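Long-range contact in Glyoxalase/bleomycin resistance protein/dioxygenase (PDB 4G6X), which belongs to the glyoxalase/bleomycin resistance/dioxygenase superfamily and may act as a dioxygenase: residues Leu51-Val56 with Trp63-Ser68. Residues are numbered along the deposited sequence; the frame is centred on the assembly and turned at random.
Sequences LVKADV and WLTVVS
K53 and A54 both turn their backbone N-H groups to the carbonyl of T65, and this shared acceptor is the centre of a classic beta bulge. K53 N bonds firmly to T65 O at 2.9 Å, approaching 31° out of the carbonyl plane; A54 N adds a weak one, and a second weak bond to T65 OG1. That hydroxyl sits between its own backbone N and carbonyl carbon (chi1 59°), which turns it to the A54 N-H; its stronger partner is Q76 on the next strand. T65 N closes the pair on A54 O at 2.8 Å. Beyond the bulge, regular two-bond pairs resume, L51 with V67 on one side and V56 with W63 on the other. V67 lays CG1 against K53 CB (3.9 Å) and CG2 near L51 CB, while K53 NZ is hydrogen-bonded to P72 O. A54 CB meets the W63 indole at its edge, 4.1 Å from CD1. On the other face L64 CD1 lies 4.0 Å from D55 CG, whose carboxylate salt-bridges R62. This is the bulged antiparallel hairpin of strands 51-58 and 61-67, within one of two four-stranded sheets with the 1-4-3-2 order of the βαβββ module of the vicinal oxygen chelate fold.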
ATOM      1  N   LEU A  51      -8.937  13.572   2.936  1.00 29.92           N
ATOM      2  CA  LEU A  51      -8.684  14.929   2.450  1.00 33.00           C
ATOM      3  C   LEU A  51      -7.667  14.882   1.322  1.00 30.65           C
ATOM      4  O   LEU A  51      -6.667  14.135   1.401  1.00 31.88           O
ATOM      5  CB  LEU A  51      -8.061  15.789   3.558  1.00 37.17           C
ATOM      6  CG  LEU A  51      -8.819  15.794   4.890  1.00 43.85           C
ATOM      7  CD1 LEU A  51      -8.084  16.728   5.841  1.00 48.23           C
ATOM      8  CD2 LEU A  51     -10.257  16.237   4.680  1.00 44.91           C
ATOM      9  N   VAL A  52      -7.852  15.727   0.317  1.00 32.09           N
ATOM     10  CA  VAL A  52      -6.811  15.810  -0.747  1.00 32.55           C
ATOM     11  C   VAL A  52      -5.517  16.417  -0.183  1.00 30.56           C
ATOM     12  O   VAL A  52      -5.563  17.413   0.561  1.00 31.35           O
ATOM     13  CB  VAL A  52      -7.306  16.628  -1.957  1.00 34.83           C
ATOM     14  CG1 VAL A  52      -6.154  16.891  -2.936  1.00 34.16           C
ATOM     15  CG2 VAL A  52      -8.444  15.879  -2.633  1.00 40.63           C
ATOM     16  N   LYS A  53      -4.382  15.758  -0.415  1.00 30.45           N
ATOM     17  CA  LYS A  53      -3.087  16.215   0.017  1.00 31.75           C
ATOM     18  C   LYS A  53      -2.325  16.824  -1.150  1.00 33.46           C
ATOM     19  O   LYS A  53      -1.900  17.950  -1.106  1.00 34.59           O
ATOM     20  CB  LYS A  53      -2.307  15.072   0.639  1.00 31.72           C
ATOM     21  CG  LYS A  53      -0.936  15.420   1.072  1.00 32.44           C
ATOM     22  CD  LYS A  53      -1.032  16.414   2.244  1.00 37.98           C
ATOM     23  CE  LYS A  53       0.280  16.420   2.993  1.00 42.98           C
ATOM     24  NZ  LYS A  53       0.180  17.302   4.184  1.00 43.75           N
ATOM     25  N   ALA A  54      -2.186  16.085  -2.224  1.00 30.99           N
ATOM     26  CA  ALA A  54      -1.548  16.583  -3.408  1.00 27.72           C
ATOM     27  C   ALA A  54      -2.420  16.231  -4.648  1.00 27.44           C
ATOM     28  O   ALA A  54      -2.959  15.103  -4.778  1.00 30.67           O
ATOM     29  CB  ALA A  54      -0.154  16.019  -3.548  1.00 31.22           C
ATOM     30  N   ASP A  55      -2.502  17.208  -5.541  1.00 29.01           N
ATOM     31  CA  ASP A  55      -3.133  17.025  -6.853  1.00 28.35           C
ATOM     32  C   ASP A  55      -2.348  17.780  -7.884  1.00 31.03           C
ATOM     33  O   ASP A  55      -2.438  18.993  -7.973  1.00 30.74           O
ATOM     34  CB  ASP A  55      -4.538  17.562  -6.786  1.00 28.49           C
ATOM     35  CG  ASP A  55      -5.383  17.264  -8.061  1.00 32.10           C
ATOM     36  OD1 ASP A  55      -4.899  16.649  -9.039  1.00 32.52           O
ATOM     37  OD2 ASP A  55      -6.541  17.716  -8.051  1.00 33.82           O
ATOM     38  N   VAL A  56      -1.526  17.064  -8.672  1.00 30.94           N
ATOM     39  CA  VAL A  56      -0.574  17.698  -9.559  1.00 38.11           C
ATOM     40  C   VAL A  56      -0.686  17.027 -10.918  1.00 34.32           C
ATOM     41  O   VAL A  56      -0.743  15.814 -10.979  1.00 35.43           O
ATOM     42  CB  VAL A  56       0.863  17.422  -9.035  1.00 38.93           C
ATOM     43  CG1 VAL A  56       1.864  18.257  -9.819  1.00 51.11           C
ATOM     44  CG2 VAL A  56       0.957  17.665  -7.536  1.00 45.47           C
ATOM     45  N   TRP A  63      -1.034  13.094 -10.359  1.00 28.77           N
ATOM     46  CA  TRP A  63      -0.566  12.565  -9.109  1.00 28.97           C
ATOM     47  C   TRP A  63      -1.518  13.076  -8.081  1.00 31.09           C
ATOM     48  O   TRP A  63      -1.542  14.247  -7.810  1.00 33.37           O
ATOM     49  CB  TRP A  63       0.848  13.111  -8.798  1.00 29.93           C
ATOM     50  CG  TRP A  63       1.386  12.674  -7.460  1.00 30.20           C
ATOM     51  CD1 TRP A  63       1.322  13.350  -6.238  1.00 31.76           C
ATOM     52  CD2 TRP A  63       2.101  11.447  -7.171  1.00 31.10           C
ATOM     53  NE1 TRP A  63       1.930  12.619  -5.259  1.00 32.00           N
ATOM     54  CE2 TRP A  63       2.422  11.478  -5.752  1.00 31.55           C
ATOM     55  CE3 TRP A  63       2.555  10.386  -7.947  1.00 35.09           C
ATOM     56  CZ2 TRP A  63       3.118  10.443  -5.138  1.00 33.83           C
ATOM     57  CZ3 TRP A  63       3.254   9.344  -7.316  1.00 38.80           C
ATOM     58  CH2 TRP A  63       3.542   9.383  -5.956  1.00 35.35           C
ATOM     59  N   LEU A  64      -2.325  12.175  -7.542  1.00 27.64           N
ATOM     60  CA  LEU A  64      -3.400  12.518  -6.610  1.00 28.10           C
ATOM     61  C   LEU A  64      -3.277  11.680  -5.360  1.00 27.60           C
ATOM     62  O   LEU A  64      -3.462  10.424  -5.401  1.00 29.01           O
ATOM     63  CB  LEU A  64      -4.698  12.187  -7.342  1.00 24.74           C
ATOM     64  CG  LEU A  64      -5.960  12.417  -6.520  1.00 29.41           C
ATOM     65  CD1 LEU A  64      -6.082  13.879  -6.083  1.00 31.74           C
ATOM     66  CD2 LEU A  64      -7.189  11.913  -7.321  1.00 31.72           C
ATOM     67  N   THR A  65      -3.003  12.329  -4.222  1.00 27.24           N
ATOM     68  CA  THR A  65      -2.941  11.607  -2.993  1.00 25.64           C
ATOM     69  C   THR A  65      -3.951  12.199  -2.026  1.00 26.79           C
ATOM     70  O   THR A  65      -4.257  13.381  -2.092  1.00 30.08           O
ATOM     71  CB  THR A  65      -1.557  11.644  -2.349  1.00 27.82           C
ATOM     72  OG1 THR A  65      -1.226  13.016  -2.102  1.00 28.47           O
ATOM     73  CG2 THR A  65      -0.547  11.056  -3.276  1.00 29.17           C
ATOM     74  N   VAL A  66      -4.405  11.348  -1.118  1.00 27.15           N
ATOM     75  CA  VAL A  66      -5.247  11.763   0.015  1.00 29.32           C
ATOM     76  C   VAL A  66      -4.672  11.315   1.358  1.00 28.90           C
ATOM     77  O   VAL A  66      -3.811  10.448   1.445  1.00 29.69           O
ATOM     78  CB  VAL A  66      -6.693  11.222  -0.166  1.00 29.88           C
ATOM     79  CG1 VAL A  66      -7.336  11.752  -1.459  1.00 27.76           C
ATOM     80  CG2 VAL A  66      -6.771   9.702  -0.074  1.00 30.58           C
ATOM     81  N   VAL A  67      -5.133  11.942   2.453  1.00 30.58           N
ATOM     82  CA  VAL A  67      -4.656  11.618   3.777  1.00 30.35           C
ATOM     83  C   VAL A  67      -5.862  11.563   4.709  1.00 31.36           C
ATOM     84  O   VAL A  67      -6.926  12.129   4.389  1.00 31.21           O
ATOM     85  CB  VAL A  67      -3.705  12.677   4.325  1.00 30.45           C
ATOM     86  CG1 VAL A  67      -2.363  12.630   3.631  1.00 30.25           C
ATOM     87  CG2 VAL A  67      -4.312  14.058   4.204  1.00 32.92           C
ATOM     88  N   SER A  68      -5.695  10.876   5.828  1.00 32.87           N
ATOM     89  CA  SER A  68      -6.713  10.862   6.883  1.00 35.03           C
ATOM     90  C   SER A  68      -6.703  12.216   7.587  1.00 37.06           C
ATOM     91  O   SER A  68      -5.630  12.798   7.811  1.00 40.93           O
ATOM     92  CB  SER A  68      -6.410   9.759   7.916  1.00 35.61           C
ATOM     93  OG  SER A  68      -7.265   9.878   9.061  1.00 45.08           O
TER